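Local coordinates for protein probable tautomerase ywhB (Bacillus subtilis, PDB 2OPA) that belongs to the tautomerase family of the MIF clan, small beta-alpha-beta proteins that assemble into oligomers, here a hexamer, at residues Asn18-Val23 with Ile38-Glu43. Residues are numbered along the deposited sequence; the frame is centred on the assembly and turned at random.
Sequences NLVEKV and IVVFIE
Ile42 on the strand meets Leu19 and Val20 on the helix. From CB of Ile42, CG1 leaves anti to the carbonyl carbon (chi1 -71°) and lies 4.1 Å from CD2 of Leu19. The side chain then continues extended (chi2 174°), which carries CD1 out to the helix. There Ile42 CD1 meets Leu19 CD2 end-on, tip to tip, at 4.0 Å. The same Ile42 CD1 is 4.1 Å from CG2 of Val20, whose side chain crosses it at a slant. Val20 CG2 also lies 4.2 Å from Val40 CG1, so it bridges two strand residues. The Val20 and Val40 side chains pass alongside one another, pointing opposite ways. One turn further along the helix, Val23 CG1 comes within 4.4 Å of Val40 CG2, a looser touch.

The axes of the two short segments come within 9.3 Å, their N-to-C directions 145° apart, so helix and strand run roughly antiparallel. This is the helix packed on the sheet in the beta-alpha-beta unit of strand 2-8, helix 13-31 and strand 39-45. Val23 also touches Val3 of the first strand. Ala51 of a second subunit packs on Val20, and Thr30 of a third on Leu19. No hydrogen bond spans the two segments, and all five touching residues are buried. The contact is held by dispersion and by exclusion of water, through branched aliphatic groups alone.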
# COMPACT_ATOMS: atom_id res chain seq x y z
N ASN A 18 -20.19 -3.13 -10.80
CA ASN A 18 -20.81 -4.19 -10.01
C ASN A 18 -19.93 -4.59 -8.84
O ASN A 18 -20.42 -4.79 -7.73
CB ASN A 18 -21.11 -5.42 -10.88
CG ASN A 18 -22.09 -5.11 -12.01
OD1 ASN A 18 -22.97 -4.25 -11.86
ND2 ASN A 18 -21.94 -5.82 -13.14
N LEU A 19 -18.63 -4.70 -9.10
CA LEU A 19 -17.65 -5.05 -8.07
C LEU A 19 -17.78 -4.08 -6.89
O LEU A 19 -17.88 -4.49 -5.74
CB LEU A 19 -16.24 -4.96 -8.65
CG LEU A 19 -15.06 -5.03 -7.68
CD1 LEU A 19 -14.95 -6.43 -7.12
CD2 LEU A 19 -13.78 -4.63 -8.41
N VAL A 20 -17.76 -2.80 -7.20
CA VAL A 20 -17.87 -1.77 -6.18
C VAL A 20 -19.16 -1.93 -5.37
O VAL A 20 -19.13 -1.88 -4.14
CB VAL A 20 -17.80 -0.37 -6.82
CG1 VAL A 20 -18.24 0.70 -5.83
CG2 VAL A 20 -16.38 -0.10 -7.30
N GLU A 21 -20.28 -2.12 -6.06
CA GLU A 21 -21.56 -2.28 -5.39
C GLU A 21 -21.53 -3.48 -4.44
O GLU A 21 -21.73 -3.33 -3.23
CB GLU A 21 -22.68 -2.45 -6.41
N LYS A 22 -21.26 -4.66 -4.98
CA LYS A 22 -21.21 -5.89 -4.20
C LYS A 22 -20.22 -5.89 -3.04
O LYS A 22 -20.56 -6.33 -1.94
CB LYS A 22 -20.92 -7.08 -5.11
CG LYS A 22 -22.16 -7.81 -5.61
CD LYS A 22 -23.11 -6.88 -6.33
CE LYS A 22 -24.35 -7.62 -6.81
NZ LYS A 22 -25.28 -6.69 -7.52
N VAL A 23 -19.00 -5.43 -3.29
CA VAL A 23 -17.98 -5.38 -2.24
C VAL A 23 -18.40 -4.44 -1.12
O VAL A 23 -18.23 -4.75 0.07
CB VAL A 23 -16.61 -4.92 -2.82
CG1 VAL A 23 -15.64 -4.54 -1.69
CG2 VAL A 23 -16.00 -6.04 -3.65
N ILE A 38 -17.80 3.50 3.66
CA ILE A 38 -17.10 2.47 2.91
C ILE A 38 -16.57 3.00 1.59
O ILE A 38 -17.32 3.40 0.69
CB ILE A 38 -18.02 1.27 2.67
CG1 ILE A 38 -18.60 0.79 4.01
CG2 ILE A 38 -17.24 0.14 2.01
CD1 ILE A 38 -19.69 -0.27 3.88
N VAL A 39 -15.24 3.00 1.48
CA VAL A 39 -14.55 3.48 0.30
C VAL A 39 -13.89 2.32 -0.43
O VAL A 39 -13.31 1.43 0.20
CB VAL A 39 -13.47 4.50 0.70
CG1 VAL A 39 -12.61 4.88 -0.50
CG2 VAL A 39 -14.13 5.73 1.31
N VAL A 40 -13.98 2.34 -1.76
CA VAL A 40 -13.38 1.29 -2.57
C VAL A 40 -12.44 1.87 -3.63
O VAL A 40 -12.80 2.80 -4.35
CB VAL A 40 -14.45 0.42 -3.27
CG1 VAL A 40 -13.79 -0.67 -4.08
CG2 VAL A 40 -15.39 -0.18 -2.25
N PHE A 41 -11.23 1.32 -3.71
CA PHE A 41 -10.25 1.74 -4.70
C PHE A 41 -10.00 0.55 -5.60
O PHE A 41 -9.86 -0.57 -5.12
CB PHE A 41 -8.90 2.11 -4.06
CG PHE A 41 -8.98 3.18 -3.01
CD1 PHE A 41 -8.93 2.84 -1.66
CD2 PHE A 41 -9.07 4.52 -3.36
CE1 PHE A 41 -8.96 3.83 -0.67
CE2 PHE A 41 -9.10 5.51 -2.38
CZ PHE A 41 -9.04 5.17 -1.04
N ILE A 42 -9.96 0.78 -6.91
CA ILE A 42 -9.66 -0.30 -7.83
C ILE A 42 -8.28 -0.00 -8.40
O ILE A 42 -8.03 1.10 -8.90
CB ILE A 42 -10.66 -0.39 -9.00
CG1 ILE A 42 -12.01 -0.88 -8.51
CG2 ILE A 42 -10.11 -1.33 -10.07
CD1 ILE A 42 -13.11 -0.86 -9.57
N GLU A 43 -7.39 -0.97 -8.31
CA GLU A 43 -6.04 -0.84 -8.83
C GLU A 43 -5.83 -1.93 -9.86
O GLU A 43 -5.90 -3.12 -9.55
CB GLU A 43 -5.02 -0.97 -7.71
CG GLU A 43 -4.83 0.31 -6.91
CD GLU A 43 -4.02 0.11 -5.65
OE1 GLU A 43 -3.25 -0.87 -5.57
OE2 GLU A 43 -4.14 0.96 -4.74